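Local atomic coordinates of putative (Helicobacter pylori, PDB entry 4O8S), a protein that belongs to the nucleotidyltransferase superfamily, in the AbiEii toxin family of type IV toxin-antitoxin systems, and probably transfers nucleotidyl groups. Residues A124-I129 with K158-H163; L35-N40 with E114-E119. One frame throughout, in Å; residues are numbered along the deposited sequence.

How the interactions relate
Both contacts lie inside the AbiEii-type nucleotidyltransferase region, their centres about 10 Å apart, and they come in series along the chain: interaction 2 closes at 119, five residues before interaction 1 opens at 124. The antiparallel hairpin of strands 115-118 and 121-124 bridges the two, since its first strand serves interaction 2 and its second runs into helix 126-139 of interaction 1. Y37 is the common piece. Its carbonyl O and the OH of Y160 probably share a hydrogen bond, its own OH probably meets the carbonyl of A124, and I126 packs on its ring. The end of helix 29-36 is thereby tied to the hairpin, to helix 126-139 and to the chain leaving helix 147-159.

Interaction 1 (A124-I129 with K158-H163); sequences AKIERI and KHYEEH
The backbones come closest where the first turn of helix 126-139 passes the short 3-10 segment 161-163, with the CA atoms of E127 and H163 5.8 Å apart. I126 carries the contact, its branches meeting two rings three residues apart, Y160 and H163. CD1 sits over the centre of the Y160 ring, 4.2 Å from its centroid and only 10° off the normal, a well-centred CH-pi contact. Over one face of the H163 imidazole lies CB of I126, displaced toward the rim, while CG2 presses on the stem of the same residue, 3.6 Å from H163 CB. That division follows from the torsions of I126: with chi1 at -71°, CG2 lies anti to the backbone N and CG1 beside that N, and chi2 then turns CD1 to the tyrosine. E127 adds the flank of its side chain, with CB 3.9 Å from the carbonyl O of H163. In the plane of the imidazole, at its edge, lies the carbonyl O of Y160; that oxygen also accepts the backbone N-H of H163, closing the turn between the two residues. The phenol OH of Y160 is hydrogen-bonded to the carbonyl O of Y37. K125 is the N-cap of helix 126-139. The contact joins the start of that helix to the chain leaving helix 147-159, with L33 of helix 29-36 also packing on I126.

Interaction 2 (L35-N40 with E114-E119); sequences LGYGLN and EVNVIE
ND2 of N116 lies at the edge of the Y37 ring, near its plane, while CD1 of I126, from helix 126-139, lies over one face of that ring, near CG. Ring and amide are strongly turned against each other, their planes 67° apart. N116 belongs to strand 115-118, the first arm of a two-stranded antiparallel beta hairpin completed by 121-124, and Y37 is the first residue beyond helix 29-36 to leave helical geometry. This is thus a helix C-terminus set against a small hairpin, within a domain of the nucleotidyltransferase superfamily.

A single side-chain hydrogen bond spans the gap: N116 ND2 donates to Y37 OH at 2.9 Å, with an N-H...O angle of 154°. The bond is moderately straight, and the hydroxyl lies only 14° out of the amide plane. Outside the contact the same hydroxyl is hydrogen-bonded to the carbonyl O of A124, on the second arm of the hairpin. Two bonds therefore grip the phenol oxygen, one from each arm, and should restrict movement of the ring's outer end.

Two residues along the strand from N116, I118 also faces the helix end. The CA atoms of G36 and I118 are 5.9 Å apart, and the glycine, with no side chain of its own, presents bare backbone to the isoleucine. While CG1 of I118 lies beside its backbone N, the CG2 methyl rests on the last helical residue, 3.6 Å from G36 O and 4.1 Å from G36 CA.

Interaction 1 (A124-I129 with K158-H163)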
loop_
_atom_site.group_PDB
_atom_site.type_symbol
_atom_site.label_atom_id
_atom_site.label_comp_id
_atom_site.label_asym_id
_atom_site.label_seq_id
_atom_site.Cartn_x
_atom_site.Cartn_y
_atom_site.Cartn_z
ATOM N N ALA A 124 0.971 3.853 8.102
ATOM C CA ALA A 124 0.800 5.212 7.581
ATOM C C ALA A 124 -0.684 5.569 7.523
ATOM O O ALA A 124 -1.532 4.679 7.321
ATOM C CB ALA A 124 1.393 5.317 6.176
ATOM N N LYS A 125 -1.000 6.856 7.643
ATOM C CA LYS A 125 -2.389 7.295 7.488
ATOM C C LYS A 125 -2.845 7.186 6.041
ATOM O O LYS A 125 -2.032 7.261 5.107
ATOM C CB LYS A 125 -2.580 8.737 7.974
ATOM C CG LYS A 125 -2.301 8.934 9.459
ATOM C CD LYS A 125 -2.411 10.409 9.829
ATOM C CE LYS A 125 -2.409 10.595 11.350
ATOM N NZ LYS A 125 -2.532 12.040 11.736
ATOM N N ILE A 126 -4.157 7.041 5.868
ATOM C CA ILE A 126 -4.746 6.831 4.554
ATOM C C ILE A 126 -4.367 7.940 3.581
ATOM O O ILE A 126 -4.066 7.679 2.397
ATOM C CB ILE A 126 -6.297 6.763 4.634
ATOM C CG1 ILE A 126 -6.745 5.471 5.304
ATOM C CG2 ILE A 126 -6.917 6.843 3.240
ATOM C CD1 ILE A 126 -6.575 4.277 4.407
ATOM N N GLU A 127 -4.387 9.182 4.052
ATOM C CA GLU A 127 -4.120 10.285 3.135
ATOM C C GLU A 127 -2.687 10.244 2.594
ATOM O O GLU A 127 -2.441 10.638 1.462
ATOM C CB GLU A 127 -4.487 11.662 3.742
ATOM C CG GLU A 127 -3.834 12.005 5.068
ATOM C CD GLU A 127 -3.843 13.516 5.358
ATOM O OE1 GLU A 127 -3.042 13.967 6.218
ATOM O OE2 GLU A 127 -4.648 14.249 4.726
ATOM N N ARG A 128 -1.751 9.731 3.384
ATOM C CA ARG A 128 -0.375 9.583 2.907
ATOM C C ARG A 128 -0.313 8.456 1.866
ATOM O O ARG A 128 0.370 8.567 0.842
ATOM C CB ARG A 128 0.553 9.286 4.090
ATOM C CG ARG A 128 2.067 9.335 3.806
ATOM C CD ARG A 128 2.827 9.155 5.131
ATOM N NE ARG A 128 4.285 9.026 5.014
ATOM C CZ ARG A 128 5.161 9.965 5.384
ATOM N NH1 ARG A 128 4.739 11.125 5.879
ATOM N NH2 ARG A 128 6.465 9.745 5.255
ATOM N N ILE A 129 -1.045 7.374 2.112
ATOM C CA ILE A 129 -1.092 6.302 1.131
ATOM C C ILE A 129 -1.672 6.789 -0.204
ATOM O O ILE A 129 -1.139 6.466 -1.270
ATOM C CB ILE A 129 -1.850 5.079 1.665
ATOM C CG1 ILE A 129 -1.143 4.578 2.938
ATOM C CG2 ILE A 129 -1.904 3.991 0.588
ATOM C CD1 ILE A 129 -1.967 3.612 3.798
ATOM N N LYS A 158 -13.638 4.500 -3.119
ATOM C CA LYS A 158 -14.912 3.855 -2.818
ATOM C C LYS A 158 -15.164 3.719 -1.316
ATOM O O LYS A 158 -16.286 3.930 -0.849
ATOM C CB LYS A 158 -14.968 2.468 -3.476
ATOM C CG LYS A 158 -16.361 1.806 -3.471
ATOM C CD LYS A 158 -16.299 0.398 -4.079
ATOM C CE LYS A 158 -17.684 -0.246 -4.173
ATOM N NZ LYS A 158 -18.310 -0.040 -5.519
ATOM N N HIS A 159 -14.133 3.348 -0.558
ATOM C CA HIS A 159 -14.338 3.023 0.850
ATOM C C HIS A 159 -13.763 4.044 1.821
ATOM O O HIS A 159 -14.084 4.023 3.020
ATOM C CB HIS A 159 -13.764 1.644 1.164
ATOM C CG HIS A 159 -14.368 0.549 0.346
ATOM N ND1 HIS A 159 -15.617 0.027 0.610
ATOM C CD2 HIS A 159 -13.901 -0.118 -0.740
ATOM C CE1 HIS A 159 -15.888 -0.925 -0.268
ATOM N NE2 HIS A 159 -14.865 -1.029 -1.100
ATOM N N TYR A 160 -12.907 4.934 1.329
ATOM C CA TYR A 160 -12.301 5.903 2.239
ATOM C C TYR A 160 -12.384 7.322 1.706
ATOM O O TYR A 160 -11.444 8.107 1.865
ATOM C CB TYR A 160 -10.845 5.526 2.523
ATOM C CG TYR A 160 -10.711 4.273 3.343
ATOM C CD1 TYR A 160 -10.754 4.325 4.730
ATOM C CD2 TYR A 160 -10.546 3.036 2.737
ATOM C CE1 TYR A 160 -10.633 3.175 5.495
ATOM C CE2 TYR A 160 -10.424 1.877 3.497
ATOM C CZ TYR A 160 -10.477 1.959 4.874
ATOM O OH TYR A 160 -10.353 0.820 5.649
ATOM N N GLU A 161 -13.509 7.661 1.091
ATOM C CA GLU A 161 -13.621 8.942 0.405
ATOM C C GLU A 161 -13.445 10.143 1.340
ATOM O O GLU A 161 -13.061 11.230 0.895
ATOM C CB GLU A 161 -14.962 9.047 -0.340
ATOM C CG GLU A 161 -16.142 9.498 0.523
ATOM C CD GLU A 161 -17.298 10.051 -0.326
ATOM O OE1 GLU A 161 -17.975 9.243 -1.005
ATOM O OE2 GLU A 161 -17.508 11.292 -0.338
ATOM N N GLU A 162 -13.723 9.955 2.626
ATOM C CA GLU A 162 -13.635 11.068 3.571
ATOM C C GLU A 162 -12.183 11.515 3.805
ATOM O O GLU A 162 -11.934 12.577 4.380
ATOM C CB GLU A 162 -14.344 10.724 4.893
ATOM C CG GLU A 162 -13.673 9.617 5.741
ATOM C CD GLU A 162 -13.920 8.183 5.227
ATOM O OE1 GLU A 162 -14.440 8.011 4.092
ATOM O OE2 GLU A 162 -13.586 7.220 5.970
ATOM N N HIS A 163 -11.225 10.719 3.330
ATOM C CA HIS A 163 -9.818 11.047 3.539
ATOM C C HIS A 163 -9.225 11.832 2.385
ATOM O O HIS A 163 -8.062 12.233 2.430
ATOM C CB HIS A 163 -9.009 9.781 3.777
ATOM C CG HIS A 163 -9.354 9.079 5.055
ATOM N ND1 HIS A 163 -8.715 9.348 6.249
ATOM C CD2 HIS A 163 -10.272 8.119 5.327
ATOM C CE1 HIS A 163 -9.216 8.571 7.197
ATOM N NE2 HIS A 163 -10.168 7.821 6.665
#

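Interaction 2 (L35-N40 with E114-E119)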
loop_
_atom_site.group_PDB
_atom_site.type_symbol
_atom_site.label_atom_id
_atom_site.label_comp_id
_atom_site.label_asym_id
_atom_site.label_seq_id
_atom_site.Cartn_x
_atom_site.Cartn_y
_atom_site.Cartn_z
ATOM N N LEU A 35 -3.149 -5.043 5.450
ATOM C CA LEU A 35 -3.116 -5.476 6.848
ATOM C C LEU A 35 -3.904 -4.513 7.738
ATOM O O LEU A 35 -4.434 -4.901 8.775
ATOM C CB LEU A 35 -1.676 -5.541 7.361
ATOM C CG LEU A 35 -0.776 -6.647 6.793
ATOM C CD1 LEU A 35 0.610 -6.609 7.430
ATOM C CD2 LEU A 35 -1.422 -8.010 7.007
ATOM N N GLY A 36 -3.949 -3.249 7.338
ATOM C CA GLY A 36 -4.547 -2.229 8.175
ATOM C C GLY A 36 -5.916 -1.726 7.742
ATOM O O GLY A 36 -6.710 -1.322 8.592
ATOM N N TYR A 37 -6.209 -1.740 6.443
ATOM C CA TYR A 37 -7.396 -1.020 6.000
ATOM C C TYR A 37 -8.413 -1.817 5.189
ATOM O O TYR A 37 -9.326 -1.227 4.600
ATOM C CB TYR A 37 -6.990 0.249 5.257
ATOM C CG TYR A 37 -6.164 1.206 6.104
ATOM C CD1 TYR A 37 -6.745 1.908 7.161
ATOM C CD2 TYR A 37 -4.809 1.416 5.839
ATOM C CE1 TYR A 37 -5.998 2.795 7.932
ATOM C CE2 TYR A 37 -4.049 2.303 6.600
ATOM C CZ TYR A 37 -4.648 2.989 7.642
ATOM O OH TYR A 37 -3.921 3.880 8.401
ATOM N N GLY A 38 -8.263 -3.136 5.149
ATOM C CA GLY A 38 -9.265 -3.986 4.523
ATOM C C GLY A 38 -9.213 -4.108 3.006
ATOM O O GLY A 38 -10.218 -4.448 2.360
ATOM N N LEU A 39 -8.052 -3.838 2.414
ATOM C CA LEU A 39 -7.920 -3.978 0.965
ATOM C C LEU A 39 -8.366 -5.380 0.525
ATOM O O LEU A 39 -7.979 -6.379 1.143
ATOM C CB LEU A 39 -6.458 -3.748 0.545
ATOM C CG LEU A 39 -6.134 -3.844 -0.951
ATOM C CD1 LEU A 39 -6.775 -2.714 -1.725
ATOM C CD2 LEU A 39 -4.602 -3.820 -1.155
ATOM N N ASN A 40 -9.156 -5.469 -0.544
ATOM C CA ASN A 40 -9.699 -6.766 -0.955
ATOM C C ASN A 40 -8.945 -7.425 -2.119
ATOM O O ASN A 40 -9.549 -8.018 -3.020
ATOM C CB ASN A 40 -11.204 -6.663 -1.266
ATOM C CG ASN A 40 -11.494 -5.687 -2.375
ATOM O OD1 ASN A 40 -10.746 -4.722 -2.584
ATOM N ND2 ASN A 40 -12.570 -5.936 -3.115
ATOM N N GLU A 114 1.803 11.492 12.526
ATOM C CA GLU A 114 1.235 11.013 11.256
ATOM C C GLU A 114 1.182 9.490 11.211
ATOM O O GLU A 114 0.993 8.895 10.151
ATOM C CB GLU A 114 2.037 11.513 10.054
ATOM C CG GLU A 114 2.038 13.021 9.869
ATOM C CD GLU A 114 0.742 13.677 10.337
ATOM O OE1 GLU A 114 -0.287 13.573 9.625
ATOM O OE2 GLU A 114 0.759 14.302 11.426
ATOM N N VAL A 115 1.360 8.861 12.367
ATOM C CA VAL A 115 1.328 7.408 12.458
ATOM C C VAL A 115 0.028 6.932 13.112
ATOM O O VAL A 115 -0.350 7.441 14.170
ATOM C CB VAL A 115 2.525 6.891 13.283
ATOM C CG1 VAL A 115 2.485 5.356 13.424
ATOM C CG2 VAL A 115 3.837 7.344 12.652
ATOM N N ASN A 116 -0.650 5.968 12.480
ATOM C CA ASN A 116 -1.757 5.241 13.112
ATOM C C ASN A 116 -1.246 3.953 13.719
ATOM O O ASN A 116 -0.208 3.416 13.280
ATOM C CB ASN A 116 -2.832 4.843 12.088
ATOM C CG ASN A 116 -3.663 6.018 11.619
ATOM O OD1 ASN A 116 -3.710 7.068 12.279
ATOM N ND2 ASN A 116 -4.347 5.846 10.482
ATOM N N VAL A 117 -1.975 3.435 14.708
ATOM C CA VAL A 117 -1.808 2.038 15.110
ATOM C C VAL A 117 -3.097 1.289 14.832
ATOM O O VAL A 117 -4.190 1.764 15.172
ATOM C CB VAL A 117 -1.449 1.885 16.593
ATOM C CG1 VAL A 117 -1.218 0.392 16.942
ATOM C CG2 VAL A 117 -0.226 2.726 16.921
ATOM N N ILE A 118 -2.973 0.129 14.195
ATOM C CA ILE A 118 -4.114 -0.693 13.869
ATOM C C ILE A 118 -3.737 -2.121 14.233
ATOM O O ILE A 118 -2.763 -2.670 13.683
ATOM C CB ILE A 118 -4.461 -0.613 12.355
ATOM C CG1 ILE A 118 -4.693 0.837 11.924
ATOM C CG2 ILE A 118 -5.651 -1.498 12.022
ATOM C CD1 ILE A 118 -6.043 1.401 12.355
ATOM N N GLU A 119 -4.498 -2.726 15.150
ATOM C CA GLU A 119 -4.213 -4.083 15.619
ATOM C C GLU A 119 -2.749 -4.285 15.999
ATOM O O GLU A 119 -2.137 -5.309 15.676
ATOM C CB GLU A 119 -4.670 -5.137 14.608
ATOM C CG GLU A 119 -6.200 -5.236 14.474
ATOM C CD GLU A 119 -6.913 -5.481 15.821
ATOM O OE1 GLU A 119 -6.321 -6.124 16.733
ATOM O OE2 GLU A 119 -8.077 -5.026 15.965
#